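PDB 1GYH: arabinan endo-1,5-alpha-l-arabinosidase A, which cleaves the alpha-1,5-arabinofuranosyl linkages of linear arabinan, releasing almost exclusively arabinotriose during breakdown of the plant cell wall. Local coordinates for residues P166-S178 with T231-G245. Sequence-based numbering, arbitrary orientation. Where two conformers were deposited one is given.
Sequences PQEWHSIAKLERS and TGPYLDKTGRDMNQG
Asn243 meets the outer strand 169-173 with its amide and illustrates how a loop can dock on a sheet margin through a small number of polar bonds. Its CB leaves the backbone away from the strand, but with chi1 at -82° the chain turns back. CG then lies 3.8 Å from Ser171 O, and ND2 gives that carbonyl a nearly straight bond of 3.1 Å, in the plane of its own amide yet above the carbonyl plane. OD1 rests 3.0 Å from Ile172 C, while the aliphatic part of Lys174 passes obliquely across the side chain. Next door, Lys174 N donates to Met242 O (2.9 Å), which Gly245 N reaches from the opposite face. A water joins Ile172 O to Tyr234 N and Asp241 OD1. Farther along, Thr231 CB sits over the centre of the His170 ring at 3.8 Å, a CH-pi contact; Glu168 OE2 holds that ring through NE2, using its anti lone pair. Ile172 CG2 lies 4.0 Å from Tyr234 CE1, and both side chains touch Leu205 of strand 202-209. The contact thus joins neighbouring blades of the five-bladed propeller through main-chain polar groups at and just past the strand's end, paired by amide, backbone and water, with apolar contacts alongside.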
# COMPACT_ATOMS: atom_id res chain seq x y z
N PRO A 166 7.63 -23.12 -10.32
CA PRO A 166 6.80 -22.50 -11.35
C PRO A 166 5.86 -21.45 -10.76
O PRO A 166 5.44 -21.55 -9.59
CB PRO A 166 5.98 -23.68 -11.86
CG PRO A 166 5.88 -24.59 -10.65
CD PRO A 166 7.30 -24.56 -10.15
N GLN A 167 5.52 -20.44 -11.56
CA GLN A 167 4.74 -19.32 -11.07
C GLN A 167 3.30 -19.68 -10.81
O GLN A 167 2.75 -20.53 -11.49
CB GLN A 167 4.86 -18.10 -12.05
CG GLN A 167 6.32 -17.63 -12.18
CD GLN A 167 6.53 -16.19 -12.67
OE1 GLN A 167 5.59 -15.41 -12.81
NE2 GLN A 167 7.82 -15.83 -12.89
N GLU A 168 2.70 -19.02 -9.82
CA GLU A 168 1.26 -19.12 -9.54
C GLU A 168 0.65 -17.76 -9.29
O GLU A 168 1.01 -17.06 -8.32
CB GLU A 168 0.99 -20.02 -8.30
CG GLU A 168 -0.48 -20.39 -8.12
CD GLU A 168 -0.79 -21.21 -6.86
OE1 GLU A 168 0.12 -21.96 -6.40
OE2 GLU A 168 -1.95 -21.09 -6.36
N TRP A 169 -0.32 -17.41 -10.14
CA TRP A 169 -0.96 -16.12 -10.12
C TRP A 169 -2.46 -16.24 -9.99
O TRP A 169 -3.04 -17.19 -10.48
CB TRP A 169 -0.70 -15.40 -11.48
CG TRP A 169 0.72 -14.85 -11.59
CD1 TRP A 169 1.88 -15.57 -11.57
CD2 TRP A 169 1.12 -13.46 -11.69
NE1 TRP A 169 2.95 -14.73 -11.68
CE2 TRP A 169 2.52 -13.44 -11.73
CE3 TRP A 169 0.43 -12.25 -11.74
CZ2 TRP A 169 3.26 -12.24 -11.83
CZ3 TRP A 169 1.17 -11.05 -11.86
CH2 TRP A 169 2.56 -11.07 -11.90
N HIS A 170 -3.07 -15.21 -9.43
CA HIS A 170 -4.51 -15.06 -9.32
C HIS A 170 -4.95 -13.60 -9.46
O HIS A 170 -4.39 -12.68 -8.83
CB HIS A 170 -5.04 -15.60 -7.93
CG HIS A 170 -4.65 -17.02 -7.66
ND1 HIS A 170 -5.39 -18.09 -8.13
CD2 HIS A 170 -3.57 -17.54 -7.03
CE1 HIS A 170 -4.76 -19.22 -7.81
NE2 HIS A 170 -3.68 -18.91 -7.13
N SER A 171 -5.99 -13.37 -10.25
CA SER A 171 -6.65 -12.07 -10.25
C SER A 171 -7.53 -11.96 -8.99
O SER A 171 -8.21 -12.92 -8.64
CB SER A 171 -7.51 -11.88 -11.50
OG SER A 171 -6.70 -11.95 -12.69
N ILE A 172 -7.52 -10.81 -8.33
CA ILE A 172 -8.29 -10.62 -7.09
C ILE A 172 -9.31 -9.48 -7.16
O ILE A 172 -10.33 -9.53 -6.49
CB ILE A 172 -7.36 -10.53 -5.82
CG1 ILE A 172 -6.37 -9.35 -5.88
CG2 ILE A 172 -6.65 -11.91 -5.61
CD1 ILE A 172 -5.48 -9.11 -4.62
N ALA A 173 -9.06 -8.43 -7.98
CA ALA A 173 -10.05 -7.38 -8.16
C ALA A 173 -9.83 -6.71 -9.51
O ALA A 173 -8.70 -6.54 -9.91
CB ALA A 173 -9.99 -6.35 -7.07
N LYS A 174 -10.92 -6.27 -10.13
CA LYS A 174 -10.89 -5.70 -11.49
C LYS A 174 -12.08 -4.78 -11.69
O LYS A 174 -13.16 -4.98 -11.09
CB LYS A 174 -10.99 -6.82 -12.56
CG LYS A 174 -9.87 -7.87 -12.63
CD LYS A 174 -10.19 -8.83 -13.80
CE LYS A 174 -9.88 -10.27 -13.60
NZ LYS A 174 -10.48 -11.13 -14.73
N LEU A 175 -11.90 -3.76 -12.55
CA LEU A 175 -13.01 -2.99 -13.09
C LEU A 175 -12.96 -3.06 -14.65
O LEU A 175 -11.98 -3.54 -15.21
CB LEU A 175 -12.97 -1.56 -12.62
CG LEU A 175 -13.14 -1.34 -11.11
CD1 LEU A 175 -12.79 0.10 -10.70
CD2 LEU A 175 -14.59 -1.65 -10.75
N GLU A 176 -14.04 -2.62 -15.30
CA GLU A 176 -14.27 -2.92 -16.72
C GLU A 176 -13.15 -2.29 -17.58
O GLU A 176 -12.69 -1.20 -17.28
CB GLU A 176 -15.63 -2.41 -17.18
CG GLU A 176 -16.02 -2.75 -18.63
CD GLU A 176 -16.06 -4.24 -18.91
OE1 GLU A 176 -17.11 -4.86 -18.60
OE2 GLU A 176 -15.05 -4.79 -19.42
N ARG A 177 -12.74 -3.03 -18.60
CA ARG A 177 -11.81 -2.60 -19.67
C ARG A 177 -11.88 -3.57 -20.84
O ARG A 177 -11.83 -4.81 -20.67
CB ARG A 177 -10.36 -2.57 -19.15
CG ARG A 177 -9.32 -2.07 -20.22
CD ARG A 177 -7.90 -2.59 -20.00
NE ARG A 177 -6.92 -2.07 -20.98
CZ ARG A 177 -6.12 -1.01 -20.79
NH1 ARG A 177 -6.17 -0.28 -19.68
NH2 ARG A 177 -5.27 -0.65 -21.74
N SER A 178 -12.02 -3.04 -22.04
CA SER A 178 -11.94 -3.82 -23.27
C SER A 178 -10.49 -3.94 -23.69
O SER A 178 -9.73 -2.95 -23.56
CB SER A 178 -12.72 -3.11 -24.39
OG SER A 178 -12.37 -3.64 -25.66
N THR A 231 -6.33 -16.61 -2.00
CA THR A 231 -6.39 -16.59 -3.45
C THR A 231 -7.77 -16.25 -4.05
O THR A 231 -7.95 -16.35 -5.27
CB THR A 231 -5.91 -17.93 -4.03
OG1 THR A 231 -6.60 -19.04 -3.42
CG2 THR A 231 -4.47 -18.20 -3.73
N GLY A 232 -8.76 -15.91 -3.21
CA GLY A 232 -10.07 -15.49 -3.63
C GLY A 232 -11.12 -16.60 -3.73
O GLY A 232 -10.87 -17.76 -3.39
N PRO A 233 -12.32 -16.26 -4.18
CA PRO A 233 -12.70 -14.89 -4.58
C PRO A 233 -13.12 -14.00 -3.42
O PRO A 233 -13.77 -14.46 -2.47
CB PRO A 233 -13.93 -15.14 -5.44
CG PRO A 233 -14.61 -16.41 -4.76
CD PRO A 233 -13.43 -17.24 -4.34
N TYR A 234 -12.80 -12.70 -3.53
CA TYR A 234 -13.19 -11.69 -2.59
C TYR A 234 -14.55 -11.12 -2.97
O TYR A 234 -14.73 -10.56 -4.08
CB TYR A 234 -12.12 -10.56 -2.52
CG TYR A 234 -10.80 -11.04 -1.91
CD1 TYR A 234 -9.84 -11.68 -2.68
CD2 TYR A 234 -10.53 -10.86 -0.55
CE1 TYR A 234 -8.65 -12.16 -2.11
CE2 TYR A 234 -9.36 -11.35 0.03
CZ TYR A 234 -8.41 -11.98 -0.74
OH TYR A 234 -7.21 -12.43 -0.17
N LEU A 235 -15.52 -11.29 -2.08
CA LEU A 235 -16.88 -10.87 -2.27
C LEU A 235 -17.22 -9.67 -1.40
O LEU A 235 -16.71 -9.53 -0.29
CB LEU A 235 -17.86 -12.03 -1.92
CG LEU A 235 -17.69 -13.39 -2.57
CD1 LEU A 235 -18.86 -14.32 -2.22
CD2 LEU A 235 -17.52 -13.26 -4.09
N ASP A 236 -18.14 -8.83 -1.86
CA ASP A 236 -18.57 -7.68 -1.07
C ASP A 236 -19.84 -8.04 -0.25
O ASP A 236 -20.24 -9.22 -0.22
CB ASP A 236 -18.67 -6.40 -1.96
CG ASP A 236 -19.88 -6.39 -2.88
OD1 ASP A 236 -20.85 -7.24 -2.78
OD2 ASP A 236 -19.96 -5.50 -3.76
N LYS A 237 -20.44 -7.05 0.43
CA LYS A 237 -21.63 -7.27 1.29
C LYS A 237 -22.86 -7.84 0.56
O LYS A 237 -23.73 -8.51 1.19
CB LYS A 237 -22.04 -6.00 2.06
CG LYS A 237 -21.01 -5.49 3.04
CD LYS A 237 -21.40 -4.16 3.63
CE LYS A 237 -20.44 -3.73 4.74
NZ LYS A 237 -20.84 -2.41 5.37
N THR A 238 -22.95 -7.59 -0.75
CA THR A 238 -24.03 -8.07 -1.57
C THR A 238 -23.71 -9.38 -2.27
O THR A 238 -24.55 -9.88 -3.01
CB THR A 238 -24.42 -7.05 -2.71
OG1 THR A 238 -23.35 -6.94 -3.65
CG2 THR A 238 -24.60 -5.67 -2.18
N GLY A 239 -22.52 -9.92 -2.07
CA GLY A 239 -22.12 -11.17 -2.71
C GLY A 239 -21.53 -11.03 -4.10
O GLY A 239 -21.45 -12.00 -4.87
N ARG A 240 -21.10 -9.80 -4.42
CA ARG A 240 -20.47 -9.53 -5.71
C ARG A 240 -18.95 -9.64 -5.63
O ARG A 240 -18.31 -9.01 -4.77
CB ARG A 240 -20.88 -8.13 -6.21
CG ARG A 240 -20.45 -7.82 -7.65
CD ARG A 240 -21.25 -6.65 -8.25
NE ARG A 240 -20.53 -6.00 -9.34
CZ ARG A 240 -20.67 -4.72 -9.72
NH1 ARG A 240 -21.53 -3.92 -9.11
NH2 ARG A 240 -19.94 -4.26 -10.73
N ASP A 241 -18.41 -10.44 -6.54
CA ASP A 241 -16.98 -10.69 -6.73
C ASP A 241 -16.27 -9.36 -7.13
O ASP A 241 -16.73 -8.65 -8.03
CB ASP A 241 -16.80 -11.74 -7.82
CG ASP A 241 -15.35 -12.23 -7.98
OD1 ASP A 241 -14.39 -11.69 -7.35
OD2 ASP A 241 -15.10 -13.20 -8.74
N MET A 242 -15.22 -9.01 -6.40
CA MET A 242 -14.38 -7.84 -6.73
C MET A 242 -13.73 -7.98 -8.13
O MET A 242 -13.41 -6.95 -8.75
CB MET A 242 -13.33 -7.58 -5.65
CG MET A 242 -13.95 -7.20 -4.28
SD MET A 242 -12.75 -6.85 -2.99
CE MET A 242 -12.31 -5.12 -3.38
N ASN A 243 -13.56 -9.20 -8.63
CA ASN A 243 -13.13 -9.44 -10.05
C ASN A 243 -14.13 -8.98 -11.10
O ASN A 243 -13.78 -8.92 -12.28
CB ASN A 243 -12.79 -10.91 -10.32
CG ASN A 243 -11.38 -11.26 -9.89
OD1 ASN A 243 -10.49 -10.40 -9.78
ND2 ASN A 243 -11.16 -12.53 -9.64
N GLN A 244 -15.36 -8.64 -10.68
CA GLN A 244 -16.36 -8.07 -11.58
C GLN A 244 -16.90 -6.78 -11.00
O GLN A 244 -18.06 -6.44 -11.19
CB GLN A 244 -17.47 -9.09 -11.96
CG GLN A 244 -16.89 -10.33 -12.64
CD GLN A 244 -17.77 -10.97 -13.63
OE1 GLN A 244 -18.34 -10.30 -14.48
NE2 GLN A 244 -17.91 -12.30 -13.54
N GLY A 245 -16.05 -6.01 -10.35
CA GLY A 245 -16.42 -4.69 -9.90
C GLY A 245 -17.09 -4.61 -8.55
O GLY A 245 -17.55 -3.55 -8.16
O HOH W 1 -11.78 -11.87 -6.12